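Local coordinates for nitrogenase molybdenum-iron protein alpha chain (PDB 4WES) that carries the iron-molybdenum cofactor of nitrogenase, where dinitrogen is reduced to ammonia, and shares an [8Fe-7S] cluster with the beta chain, at residues Val61-Ile66 and His187-Thr192; Ser181-His186 and Ile266-Glu271. One frame throughout, in Å; residues are numbered along the deposited sequence.

Overall arrangement
Both contacts use helix 182-196, at successive stretches of it, and their centres lie 8 Å apart. In contact 1 its middle, 187-192, packs on 61-66, from helix 54-63 and the turn after it. In contact 2 its N-cap and first turn, 181-186, meet helix 263-277 through a shared water. The two sites touch: Asn-190 OD1 lies 3.1 Å from Ile-269 N, a probable hydrogen bond, and the rings of His-187 and Tyr-268 stack. Both contacts also reach the iron-molybdenum cofactor. Val-61 brings methyl groups to it and His-186 brings its ring. Cys-262, a cofactor ligand, is about 8 Å from Val-62 and about 6 Å from His-186, measured between side chains.

Contact 1: Val61-Ile66 and His187-Thr192; sequences VVMGPI and HIANNT. With ICS (iron-sulfur-molybdenum cluster with interstitial carbon), chain F.
Ala-189 sets its single methyl against the flank of Val-62. The Ala-189 CB is 3.8 Å from both CB and CG1 of Val-62, so it meets the branch point and one arm together. That arm lies anti to the backbone N of Val-62 (chi1 174°), which turns CG1 toward helix 182-196. Met-63 adds a second apolar touch, its CG 4.1 Å from Ala-189 CB. Its chain then bends at chi2 and chi3, and the side chain also packs on Val-193 and Phe-172. Asn-190 is a looser neighbour: its ND2 is 4.5 Å from Val-62 CG1. This amide nitrogen is bonded to the backbone oxygens of His-186 and Ser-265.

Val-62 and Met-63 lie on helix 54-63. A type I turn runs from Met-63 to Ile-66, closed by Ile-66 N to Met-63 O at 3.0 Å, and the chain goes on to strand 69-74 of a parallel sheet. One residue before Val-62, Val-61 faces the iron-molybdenum cofactor. Its CG1 is 3.5 Å from S2A of the cluster. Its CG2 lies 3.7 Å from S3B of the same cluster. The cofactor therefore meets hydrocarbon on this side. The closest touches between the segments are apolar and buried, van der Waals packing of hydrocarbon, with the Asn-190 amide at the margin and bonded to backbone groups outside the contact.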
loop_
_atom_site.group_PDB
_atom_site.type_symbol
_atom_site.label_atom_id
_atom_site.label_comp_id
_atom_site.label_asym_id
_atom_site.label_seq_id
_atom_site.Cartn_x
_atom_site.Cartn_y
_atom_site.Cartn_z
ATOM N N VAL A 61 27.106 20.381 6.759
ATOM C CA VAL A 61 26.868 20.686 8.159
ATOM C C VAL A 61 26.683 22.187 8.385
ATOM O O VAL A 61 25.575 22.645 8.666
ATOM C CB VAL A 61 27.958 20.065 9.076
ATOM C CG1 VAL A 61 27.801 20.541 10.507
ATOM C CG2 VAL A 61 27.895 18.539 8.971
ATOM N N VAL A 62 27.731 22.995 8.254
ATOM C CA VAL A 62 27.599 24.396 8.643
ATOM C C VAL A 62 26.816 25.235 7.647
ATOM O O VAL A 62 25.950 26.044 8.028
ATOM C CB VAL A 62 28.986 25.018 8.947
ATOM C CG1 VAL A 62 28.856 26.524 9.219
ATOM C CG2 VAL A 62 29.624 24.312 10.136
ATOM N N MET A 63 27.074 25.087 6.358
ATOM C CA MET A 63 26.535 26.025 5.366
ATOM C C MET A 63 25.166 25.633 4.805
ATOM O O MET A 63 24.308 26.505 4.610
ATOM C CB MET A 63 27.506 26.212 4.220
ATOM C CG MET A 63 28.781 26.899 4.645
ATOM S SD MET A 63 28.544 28.542 5.353
ATOM C CE MET A 63 27.694 29.352 4.004
ATOM N N GLY A 64 24.955 24.342 4.533
ATOM C CA GLY A 64 23.724 23.856 3.958
ATOM C C GLY A 64 22.433 24.403 4.560
ATOM O O GLY A 64 21.494 24.644 3.817
ATOM N N PRO A 65 22.368 24.533 5.888
ATOM C CA PRO A 65 21.118 25.015 6.467
ATOM C C PRO A 65 20.677 26.418 6.088
ATOM O O PRO A 65 19.542 26.773 6.354
ATOM C CB PRO A 65 21.348 24.892 7.964
ATOM C CG PRO A 65 22.372 23.785 8.076
ATOM C CD PRO A 65 23.274 24.034 6.924
ATOM N N ILE A 66 21.573 27.246 5.557
ATOM C CA ILE A 66 21.169 28.611 5.148
ATOM C C ILE A 66 20.244 28.473 3.944
ATOM O O ILE A 66 20.668 28.123 2.845
ATOM C CB ILE A 66 22.375 29.511 4.854
ATOM C CG1 ILE A 66 23.296 29.599 6.063
ATOM C CG2 ILE A 66 21.870 30.912 4.446
ATOM C CD1 ILE A 66 24.555 30.411 5.840
ATOM N N HIS A 187 35.889 24.503 10.302
ATOM C CA HIS A 187 36.835 25.623 10.406
ATOM C C HIS A 187 36.831 26.426 9.091
ATOM O O HIS A 187 36.793 27.656 9.087
ATOM C CB HIS A 187 38.204 25.066 10.738
ATOM C CG HIS A 187 39.192 26.090 11.184
ATOM N ND1 HIS A 187 40.335 25.743 11.852
ATOM C CD2 HIS A 187 39.194 27.434 11.110
ATOM C CE1 HIS A 187 41.025 26.823 12.159
ATOM N NE2 HIS A 187 40.353 27.862 11.710
ATOM N N ILE A 188 36.877 25.714 7.973
ATOM C CA ILE A 188 36.868 26.337 6.659
ATOM C C ILE A 188 35.582 27.148 6.478
ATOM O O ILE A 188 35.613 28.300 5.978
ATOM C CB ILE A 188 37.024 25.249 5.570
ATOM C CG1 ILE A 188 38.444 24.665 5.622
ATOM C CG2 ILE A 188 36.747 25.815 4.172
ATOM C CD1 ILE A 188 38.600 23.311 4.949
ATOM N N ALA A 189 34.433 26.621 6.877
ATOM C CA ALA A 189 33.199 27.364 6.777
ATOM C C ALA A 189 33.246 28.608 7.648
ATOM O O ALA A 189 32.829 29.702 7.219
ATOM C CB ALA A 189 32.008 26.499 7.156
ATOM N N ASN A 190 33.686 28.452 8.894
ATOM C CA ASN A 190 33.684 29.579 9.818
ATOM C C ASN A 190 34.523 30.738 9.307
ATOM O O ASN A 190 34.167 31.896 9.499
ATOM C CB ASN A 190 34.210 29.183 11.212
ATOM C CG ASN A 190 33.156 28.551 12.147
ATOM O OD1 ASN A 190 32.992 29.020 13.259
ATOM N ND2 ASN A 190 32.467 27.511 11.692
ATOM N N ASN A 191 35.655 30.436 8.685
ATOM C CA ASN A 191 36.557 31.495 8.237
ATOM C C ASN A 191 35.841 32.410 7.258
ATOM O O ASN A 191 35.878 33.640 7.385
ATOM C CB ASN A 191 37.795 30.924 7.589
ATOM C CG ASN A 191 38.752 30.317 8.569
ATOM O OD1 ASN A 191 38.662 30.530 9.789
ATOM N ND2 ASN A 191 39.706 29.543 8.034
ATOM N N THR A 192 35.199 31.834 6.256
ATOM C CA THR A 192 34.543 32.629 5.215
ATOM C C THR A 192 33.258 33.269 5.717
ATOM O O THR A 192 32.948 34.421 5.385
ATOM C CB THR A 192 34.340 31.773 3.954
ATOM O OG1 THR A 192 35.623 31.503 3.390
ATOM C CG2 THR A 192 33.406 32.411 2.964
HETATM FE FE1 ICS F . 28.090 20.170 16.143
HETATM MO MO1 ICS F . 26.007 14.442 12.789
HETATM FE FE2 ICS F . 28.615 18.544 14.106
HETATM FE FE3 ICS F . 26.079 19.091 14.753
HETATM FE FE4 ICS F . 27.587 17.618 16.372
HETATM FE FE5 ICS F . 26.844 15.482 15.128
HETATM FE FE6 ICS F . 27.808 16.431 12.870
HETATM FE FE7 ICS F . 25.351 16.932 13.521
HETATM C CX ICS F . 27.064 17.357 14.509
HETATM S S1A ICS F . 29.687 18.510 16.096
HETATM S S1B ICS F . 28.172 14.384 13.670
HETATM S S2A ICS F . 27.630 20.586 13.973
HETATM S S2B ICS F . 29.506 17.665 12.266
HETATM S S3A ICS F . 27.385 15.606 17.314
HETATM S S3B ICS F . 26.086 16.411 11.466
HETATM S S4A ICS F . 26.143 19.282 17.011
HETATM S S4B ICS F . 24.697 15.110 14.612
HETATM S S5A ICS F . 24.129 18.756 13.714
#

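Contact 2: Ser181-His186 and Ile266-Glu271; sequences SQSAGH and INYIAE. With HCA (3-hydroxy-3-carboxy-adipic acid), chain E; ICS (iron-sulfur-molybdenum cluster with interstitial carbon), chain F.
The rings of His-186 and Tyr-268 belong to the two sides of this contact, and they do not stack on each other. The approach is made by His-186 CB, 4.2 Å from Tyr-268 CE2. One face of the imidazole has Gln-182 O above it, offset toward the rim. At its edge, in the ring plane, is the cofactor sulfur S2B, which bridges FE2 and FE6 of the cluster. The His-186 NE2 is 3.2 Å from that sulfur. The phenol ring has Asn-267 ND2 over one face, again toward the rim, and water 1 in plane at its edge.

Water 1 does the joining. It is hydrogen-bonded to Tyr-268 OH at 2.7 Å and to Ser-183 OG at 2.7 Å. A third bond runs to His-186 ND1 at 2.9 Å, so the water holds the side of the ring remote from the sulfur. Ser-183 OG reaches it from a position anti to its backbone N (chi1 174°). Two more groups steady this network: Arg-264 bonds Tyr-268 OH, and His-371 bonds Ser-183 OG.

Helices 182-196 and 263-277 follow strands of two different parallel sheets, 169-172 and 257-260. The contact thus joins two alpha/beta domains of the nitrogenase component 1 fold beside the cofactor cleft. Ser-181 is the N-cap of the first helix, and its OG accepts from Ser-183 N. Gln-182, in the first turn, reaches the homocitrate. Its NE2 donates to O1 of HCA at 2.9 Å, with an angle of 156°, and also bonds Glu-368. Its OE1 accepts from Gly-52 N, which fixes the amide. The same homocitrate holds the cluster's molybdenum through O5 and O7.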
loop_
_atom_site.group_PDB
_atom_site.type_symbol
_atom_site.label_atom_id
_atom_site.label_comp_id
_atom_site.label_asym_id
_atom_site.label_seq_id
_atom_site.Cartn_x
_atom_site.Cartn_y
_atom_site.Cartn_z
ATOM N N SER A 181 38.742 14.730 9.200
ATOM C CA SER A 181 37.376 14.516 9.592
ATOM C C SER A 181 36.514 15.690 9.125
ATOM O O SER A 181 36.998 16.635 8.489
ATOM C CB SER A 181 37.292 14.425 11.102
ATOM O OG SER A 181 37.639 15.702 11.657
ATOM N N GLN A 182 35.262 15.674 9.574
ATOM C CA GLN A 182 34.348 16.800 9.377
ATOM C C GLN A 182 34.864 18.094 9.992
ATOM O O GLN A 182 34.474 19.193 9.539
ATOM C CB GLN A 182 32.981 16.487 9.967
ATOM C CG GLN A 182 32.204 15.331 9.326
ATOM C CD GLN A 182 32.426 14.001 10.037
ATOM O OE1 GLN A 182 33.553 13.606 10.267
ATOM N NE2 GLN A 182 31.356 13.283 10.305
ATOM N N SER A 183 35.658 17.995 11.047
ATOM C CA SER A 183 36.095 19.177 11.768
ATOM C C SER A 183 36.739 20.245 10.874
ATOM O O SER A 183 36.439 21.439 11.033
ATOM C CB SER A 183 37.036 18.789 12.902
ATOM O OG SER A 183 37.569 19.945 13.501
ATOM N N ALA A 184 37.646 19.832 9.989
ATOM C CA ALA A 184 38.296 20.827 9.127
ATOM C C ALA A 184 37.266 21.643 8.349
ATOM O O ALA A 184 37.461 22.837 8.076
ATOM C CB ALA A 184 39.287 20.150 8.210
ATOM N N GLY A 185 36.196 20.975 7.930
ATOM C CA GLY A 185 35.142 21.668 7.210
ATOM C C GLY A 185 34.433 22.736 8.034
ATOM O O GLY A 185 34.075 23.781 7.514
ATOM N N HIS A 186 34.241 22.481 9.325
ATOM C CA HIS A 186 33.690 23.512 10.182
ATOM C C HIS A 186 34.584 24.742 10.150
ATOM O O HIS A 186 34.120 25.883 10.017
ATOM C CB HIS A 186 33.644 23.094 11.648
ATOM C CG HIS A 186 32.877 21.851 11.953
ATOM N ND1 HIS A 186 33.156 21.116 13.090
ATOM C CD2 HIS A 186 31.870 21.229 11.303
ATOM C CE1 HIS A 186 32.311 20.107 13.129
ATOM N NE2 HIS A 186 31.542 20.134 12.060
ATOM N N ILE A 266 31.473 25.837 15.965
ATOM C CA ILE A 266 31.236 27.279 15.857
ATOM C C ILE A 266 32.111 28.111 16.743
ATOM O O ILE A 266 32.012 29.360 16.729
ATOM C CB ILE A 266 29.728 27.631 16.115
ATOM C CG1 ILE A 266 29.226 28.811 15.280
ATOM C CG2 ILE A 266 29.446 27.744 17.591
ATOM C CD1 ILE A 266 29.255 28.566 13.781
ATOM N N ASN A 267 32.954 27.493 17.575
ATOM C CA ASN A 267 33.745 28.270 18.523
ATOM C C ASN A 267 34.668 29.262 17.816
ATOM O O ASN A 267 35.021 30.292 18.393
ATOM C CB ASN A 267 34.536 27.418 19.536
ATOM C CG ASN A 267 35.733 26.685 18.947
ATOM O OD1 ASN A 267 36.864 27.107 19.190
ATOM N ND2 ASN A 267 35.498 25.607 18.212
ATOM N N TYR A 268 35.062 28.944 16.584
ATOM C CA TYR A 268 35.912 29.846 15.802
ATOM C C TYR A 268 35.228 31.223 15.676
ATOM O O TYR A 268 35.818 32.270 16.000
ATOM C CB TYR A 268 36.195 29.293 14.401
ATOM C CG TYR A 268 36.558 27.815 14.398
ATOM C CD1 TYR A 268 37.861 27.380 14.586
ATOM C CD2 TYR A 268 35.577 26.856 14.166
ATOM C CE1 TYR A 268 38.156 26.022 14.610
ATOM C CE2 TYR A 268 35.872 25.519 14.196
ATOM C CZ TYR A 268 37.159 25.101 14.396
ATOM O OH TYR A 268 37.503 23.750 14.386
ATOM N N ILE A 269 33.987 31.211 15.209
ATOM C CA ILE A 269 33.157 32.427 15.109
ATOM C C ILE A 269 32.878 33.056 16.468
ATOM O O ILE A 269 32.919 34.288 16.599
ATOM C CB ILE A 269 31.885 32.147 14.299
ATOM C CG1 ILE A 269 32.202 32.201 12.806
ATOM C CG2 ILE A 269 30.771 33.125 14.623
ATOM C CD1 ILE A 269 31.149 31.593 11.922
ATOM N N ALA A 270 32.621 32.248 17.499
ATOM C CA ALA A 270 32.402 32.819 18.821
ATOM C C ALA A 270 33.600 33.641 19.261
ATOM O O ALA A 270 33.472 34.781 19.732
ATOM C CB ALA A 270 32.087 31.747 19.840
ATOM N N GLU A 271 34.790 33.071 19.112
ATOM C CA GLU A 271 36.023 33.774 19.453
ATOM C C GLU A 271 36.199 35.037 18.620
ATOM O O GLU A 271 36.542 36.112 19.150
ATOM C CB GLU A 271 37.215 32.861 19.230
ATOM C CG GLU A 271 37.385 31.673 20.159
ATOM C CD GLU A 271 38.539 30.740 19.760
ATOM O OE1 GLU A 271 39.204 30.981 18.716
ATOM O OE2 GLU A 271 38.790 29.761 20.489
HETATM C C1 HCA E . 27.878 13.864 8.554
HETATM C C2 HCA E . 26.362 13.964 8.744
HETATM C C3 HCA E . 25.829 13.164 9.931
HETATM C C4 HCA E . 25.685 11.664 9.609
HETATM C C5 HCA E . 24.895 11.000 10.751
HETATM C C6 HCA E . 24.993 9.517 10.943
HETATM C C7 HCA E . 24.444 13.697 10.303
HETATM O O1 HCA E . 28.594 13.566 9.520
HETATM O O2 HCA E . 28.347 14.119 7.433
HETATM O O3 HCA E . 23.936 8.890 11.263
HETATM O O4 HCA E . 26.100 8.951 10.802
HETATM O O5 HCA E . 24.253 14.011 11.499
HETATM O O6 HCA E . 23.566 13.737 9.430
HETATM O O7 HCA E . 26.700 13.290 11.045
HETATM FE FE1 ICS F . 28.090 20.170 16.143
HETATM MO MO1 ICS F . 26.007 14.442 12.789
HETATM FE FE2 ICS F . 28.615 18.544 14.106
HETATM FE FE3 ICS F . 26.079 19.091 14.753
HETATM FE FE4 ICS F . 27.587 17.618 16.372
HETATM FE FE5 ICS F . 26.844 15.482 15.128
HETATM FE FE6 ICS F . 27.808 16.431 12.870
HETATM FE FE7 ICS F . 25.351 16.932 13.521
HETATM C CX ICS F . 27.064 17.357 14.509
HETATM S S1A ICS F . 29.687 18.510 16.096
HETATM S S1B ICS F . 28.172 14.384 13.670
HETATM S S2A ICS F . 27.630 20.586 13.973
HETATM S S2B ICS F . 29.506 17.665 12.266
HETATM S S3A ICS F . 27.385 15.606 17.314
HETATM S S3B ICS F . 26.086 16.411 11.466
HETATM S S4A ICS F . 26.143 19.282 17.011
HETATM S S4B ICS F . 24.697 15.110 14.612
HETATM S S5A ICS F . 24.129 18.756 13.714
HETATM O O HOH W 1 35.704 21.809 14.246
#